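GTP-binding protein (Thermus thermophilus, PDB 2DBY) binds GDP as an OBG-family P-loop NTPase, is probably an ATPase, and is thought to associate with the large ribosomal subunit. Local coordinates at residues A[12-24]-A[241-253]. Sequence-based numbering, arbitrary orientation.
Sequences VGKSTLFNALTRA and VSARLEAELAELS. With GDP (guanosine-5'-diphosphate), chain B.
Ala20 and Ala247 bring helices 14-24 and 243-250 together, their CA atoms 4.3 Å apart and the two axes nearly parallel, crossing at 26°. Small residues suit this tight seam: the methyl of Ala20 lies against the backbone of Glu246, CB to O 3.7 Å, and its small size lets the two backbones come close. One turn earlier, Ala243 CB rests 3.6 Å from Gly13 O, and Thr16 lays its CG2 over the Ala243 carbonyl. Because chi1 of -64° sets OG1 beside the backbone N and leaves CG2 anti to it, Thr16 is divided in its work, methyl to the neighbouring helix and OG1 to GDP O1A at 2.9 Å. Leu271 of helix 270-281 packs on Leu17 and Ala20.

The far end is looser and wetter. Arg23 runs its extended chain past Ala250 CB, and its guanidinium lies alongside Glu251, whose CG sits over one face. Their salt bridge is long, NH2 to OE1 4.0 Å, and no N-H points at the oxygen; a water links Arg23 NH1 with Ala250 O instead.

Both helix starts address the nucleotide. Gly13, whose backbone angles and closeness to the base leave little room for a CB, opens the P-loop helix, and amides of residues 12-16 grip the phosphates. Ser242, the N-cap of the other helix, accepts from Leu245 N (161°) and donates from OG to GDP O6 at 3.0 Å, beside Arg244 N. Without the Ser242 hydroxyl, as with an alanine here, Leu245 N is likely to lose its cap and GDP O6 to be held by one bond fewer. Apolar methyls thus set two polar helix starts side by side, one facing the phosphates and the other guanine O6.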
# COMPACT_ATOMS: atom_id res chain seq x y z
N VAL A 12 -9.45 -16.57 -11.30
CA VAL A 12 -8.82 -15.44 -11.96
C VAL A 12 -7.30 -15.47 -11.74
O VAL A 12 -6.57 -14.59 -12.21
CB VAL A 12 -9.39 -14.10 -11.46
CG1 VAL A 12 -10.92 -14.09 -11.67
CG2 VAL A 12 -9.10 -13.90 -9.96
N GLY A 13 -6.84 -16.50 -11.03
CA GLY A 13 -5.42 -16.64 -10.75
C GLY A 13 -5.02 -16.16 -9.38
O GLY A 13 -3.82 -16.05 -9.07
N LYS A 14 -5.99 -15.85 -8.52
CA LYS A 14 -5.64 -15.36 -7.19
C LYS A 14 -4.86 -16.36 -6.31
O LYS A 14 -3.90 -15.98 -5.66
CB LYS A 14 -6.89 -14.88 -6.43
CG LYS A 14 -6.57 -14.07 -5.19
CD LYS A 14 -7.82 -13.49 -4.53
CE LYS A 14 -8.66 -14.58 -3.92
NZ LYS A 14 -9.28 -14.11 -2.66
N SER A 15 -5.27 -17.64 -6.29
CA SER A 15 -4.54 -18.56 -5.42
C SER A 15 -3.12 -18.76 -5.95
O SER A 15 -2.20 -18.94 -5.17
CB SER A 15 -5.25 -19.91 -5.33
OG SER A 15 -5.38 -20.48 -6.61
N THR A 16 -2.96 -18.67 -7.26
CA THR A 16 -1.65 -18.81 -7.88
C THR A 16 -0.80 -17.63 -7.44
O THR A 16 0.35 -17.80 -7.03
CB THR A 16 -1.77 -18.82 -9.40
OG1 THR A 16 -2.51 -19.98 -9.79
CG2 THR A 16 -0.38 -18.87 -10.06
N LEU A 17 -1.38 -16.43 -7.48
CA LEU A 17 -0.66 -15.24 -7.05
C LEU A 17 -0.31 -15.41 -5.58
O LEU A 17 0.75 -15.00 -5.14
CB LEU A 17 -1.50 -13.98 -7.23
CG LEU A 17 -0.79 -12.67 -6.86
CD1 LEU A 17 0.46 -12.42 -7.72
CD2 LEU A 17 -1.79 -11.52 -7.05
N PHE A 18 -1.22 -16.00 -4.79
CA PHE A 18 -0.83 -16.21 -3.41
C PHE A 18 0.21 -17.29 -3.18
O PHE A 18 0.85 -17.30 -2.12
CB PHE A 18 -2.03 -16.45 -2.52
CG PHE A 18 -2.55 -15.20 -1.95
CD1 PHE A 18 -3.56 -14.50 -2.59
CD2 PHE A 18 -1.93 -14.65 -0.84
CE1 PHE A 18 -3.95 -13.24 -2.15
CE2 PHE A 18 -2.30 -13.39 -0.38
CZ PHE A 18 -3.33 -12.68 -1.04
N ASN A 19 0.41 -18.21 -4.12
CA ASN A 19 1.50 -19.18 -3.91
C ASN A 19 2.76 -18.34 -3.90
O ASN A 19 3.67 -18.52 -3.08
CB ASN A 19 1.64 -20.20 -5.06
CG ASN A 19 0.50 -21.19 -5.12
OD1 ASN A 19 -0.08 -21.53 -4.10
ND2 ASN A 19 0.18 -21.65 -6.34
N ALA A 20 2.82 -17.39 -4.82
CA ALA A 20 3.99 -16.53 -4.93
C ALA A 20 4.19 -15.64 -3.70
O ALA A 20 5.30 -15.47 -3.19
CB ALA A 20 3.88 -15.68 -6.19
N LEU A 21 3.09 -15.05 -3.22
CA LEU A 21 3.16 -14.18 -2.08
C LEU A 21 3.56 -14.95 -0.82
O LEU A 21 4.35 -14.46 -0.02
CB LEU A 21 1.79 -13.51 -1.88
CG LEU A 21 1.49 -12.44 -2.94
CD1 LEU A 21 0.01 -12.04 -2.89
CD2 LEU A 21 2.38 -11.22 -2.67
N THR A 22 3.04 -16.16 -0.64
CA THR A 22 3.41 -16.90 0.56
C THR A 22 4.90 -17.29 0.50
O THR A 22 5.58 -17.30 1.52
CB THR A 22 2.48 -18.11 0.78
OG1 THR A 22 1.15 -17.61 0.99
CG2 THR A 22 2.89 -18.91 2.05
N ARG A 23 5.40 -17.61 -0.68
CA ARG A 23 6.83 -17.91 -0.78
C ARG A 23 7.65 -16.64 -0.44
O ARG A 23 8.63 -16.68 0.33
CB ARG A 23 7.18 -18.40 -2.20
CG ARG A 23 6.66 -19.79 -2.49
CD ARG A 23 6.91 -20.14 -3.95
NE ARG A 23 6.58 -21.53 -4.30
CZ ARG A 23 7.38 -22.57 -4.03
NH1 ARG A 23 8.54 -22.38 -3.40
NH2 ARG A 23 7.03 -23.79 -4.44
N ALA A 24 7.27 -15.52 -1.02
CA ALA A 24 7.98 -14.27 -0.77
C ALA A 24 7.99 -13.90 0.72
O ALA A 24 8.99 -13.40 1.25
CB ALA A 24 7.37 -13.15 -1.60
N VAL A 241 0.43 -8.22 -14.17
CA VAL A 241 1.29 -9.32 -13.73
C VAL A 241 0.85 -10.64 -14.36
O VAL A 241 -0.27 -10.77 -14.85
CB VAL A 241 1.22 -9.53 -12.20
CG1 VAL A 241 1.43 -8.20 -11.48
CG2 VAL A 241 -0.13 -10.17 -11.81
N SER A 242 1.75 -11.61 -14.36
CA SER A 242 1.37 -12.96 -14.76
C SER A 242 1.53 -13.74 -13.43
O SER A 242 2.66 -13.97 -12.98
CB SER A 242 2.35 -13.56 -15.78
OG SER A 242 2.12 -14.95 -15.86
N ALA A 243 0.42 -14.12 -12.80
CA ALA A 243 0.46 -14.84 -11.53
C ALA A 243 1.26 -16.12 -11.69
O ALA A 243 2.03 -16.50 -10.81
CB ALA A 243 -0.97 -15.19 -11.07
N ARG A 244 1.05 -16.83 -12.79
CA ARG A 244 1.79 -18.06 -12.98
C ARG A 244 3.30 -17.81 -13.02
O ARG A 244 4.08 -18.54 -12.39
CB ARG A 244 1.36 -18.76 -14.26
CG ARG A 244 2.10 -20.06 -14.50
CD ARG A 244 1.49 -20.87 -15.62
NE ARG A 244 2.34 -21.99 -15.97
CZ ARG A 244 2.07 -22.87 -16.94
NH1 ARG A 244 0.94 -22.74 -17.64
NH2 ARG A 244 2.91 -23.85 -17.20
N LEU A 245 3.71 -16.79 -13.75
CA LEU A 245 5.14 -16.48 -13.83
C LEU A 245 5.67 -16.10 -12.46
O LEU A 245 6.77 -16.51 -12.07
CB LEU A 245 5.38 -15.31 -14.79
CG LEU A 245 6.85 -14.88 -14.91
CD1 LEU A 245 7.67 -16.02 -15.51
CD2 LEU A 245 6.93 -13.65 -15.83
N GLU A 246 4.91 -15.32 -11.70
CA GLU A 246 5.39 -14.94 -10.38
C GLU A 246 5.58 -16.15 -9.48
O GLU A 246 6.54 -16.21 -8.70
CB GLU A 246 4.43 -13.95 -9.70
CG GLU A 246 4.36 -12.61 -10.43
CD GLU A 246 5.74 -11.98 -10.61
OE1 GLU A 246 6.09 -11.62 -11.76
OE2 GLU A 246 6.46 -11.85 -9.61
N ALA A 247 4.67 -17.11 -9.55
CA ALA A 247 4.80 -18.30 -8.71
C ALA A 247 6.06 -19.07 -9.10
O ALA A 247 6.78 -19.59 -8.23
CB ALA A 247 3.58 -19.17 -8.86
N GLU A 248 6.32 -19.15 -10.40
CA GLU A 248 7.52 -19.88 -10.88
C GLU A 248 8.80 -19.16 -10.44
O GLU A 248 9.73 -19.79 -9.93
CB GLU A 248 7.48 -20.00 -12.40
CG GLU A 248 6.32 -20.88 -12.88
CD GLU A 248 6.05 -20.78 -14.36
OE1 GLU A 248 6.62 -19.88 -15.02
OE2 GLU A 248 5.25 -21.59 -14.88
N LEU A 249 8.86 -17.84 -10.61
CA LEU A 249 10.03 -17.08 -10.20
C LEU A 249 10.30 -17.13 -8.69
O LEU A 249 11.47 -17.15 -8.27
CB LEU A 249 9.90 -15.62 -10.62
CG LEU A 249 9.91 -15.36 -12.14
CD1 LEU A 249 9.43 -13.93 -12.41
CD2 LEU A 249 11.34 -15.54 -12.68
N ALA A 250 9.25 -17.14 -7.88
CA ALA A 250 9.36 -17.14 -6.42
C ALA A 250 10.01 -18.41 -5.90
O ALA A 250 10.46 -18.45 -4.77
CB ALA A 250 7.98 -16.95 -5.78
N GLU A 251 10.02 -19.46 -6.70
CA GLU A 251 10.64 -20.73 -6.30
C GLU A 251 12.16 -20.65 -6.43
O GLU A 251 12.90 -21.45 -5.83
CB GLU A 251 10.10 -21.85 -7.19
CG GLU A 251 10.32 -23.22 -6.66
CD GLU A 251 9.73 -24.29 -7.56
OE1 GLU A 251 8.62 -24.09 -8.09
OE2 GLU A 251 10.38 -25.35 -7.71
N LEU A 252 12.64 -19.70 -7.22
CA LEU A 252 14.08 -19.55 -7.45
C LEU A 252 14.74 -18.56 -6.51
O LEU A 252 14.08 -17.79 -5.80
CB LEU A 252 14.32 -19.08 -8.90
CG LEU A 252 13.75 -19.99 -10.00
CD1 LEU A 252 13.95 -19.29 -11.35
CD2 LEU A 252 14.42 -21.37 -9.96
N SER A 253 16.07 -18.57 -6.48
CA SER A 253 16.78 -17.60 -5.67
C SER A 253 16.53 -16.25 -6.34
O SER A 253 16.22 -16.19 -7.53
CB SER A 253 18.28 -17.90 -5.67
OG SER A 253 18.82 -17.65 -6.95
PB GDP B . -8.47 -18.50 -8.25
O1B GDP B . -9.77 -19.27 -8.41
O2B GDP B . -8.70 -16.91 -8.48
O3B GDP B . -7.53 -18.93 -7.13
O3A GDP B . -7.65 -18.93 -9.60
PA GDP B . -6.39 -19.92 -9.77
O1A GDP B . -5.25 -19.43 -8.98
O2A GDP B . -6.79 -21.40 -9.29
O5' GDP B . -5.97 -19.94 -11.33
C5' GDP B . -7.05 -20.47 -12.11
C4' GDP B . -6.47 -21.13 -13.38
O4' GDP B . -5.73 -20.17 -14.23
C3' GDP B . -5.46 -22.24 -13.12
O3' GDP B . -5.42 -23.53 -13.72
C2' GDP B . -4.12 -21.46 -13.07
O2' GDP B . -3.08 -22.39 -13.46
C1' GDP B . -4.29 -20.57 -14.29
N9 GDP B . -3.47 -19.32 -14.24
C8 GDP B . -3.39 -18.43 -13.18
N7 GDP B . -2.58 -17.45 -13.48
C5 GDP B . -2.09 -17.64 -14.73
C6 GDP B . -1.19 -16.91 -15.58
O6 GDP B . -0.69 -15.88 -15.20
N1 GDP B . -0.91 -17.40 -16.84
C2 GDP B . -1.48 -18.58 -17.28
N2 GDP B . -1.19 -19.05 -18.53
N3 GDP B . -2.33 -19.27 -16.49
C4 GDP B . -2.65 -18.84 -15.24
O HOH W 1 10.05 -20.08 -2.61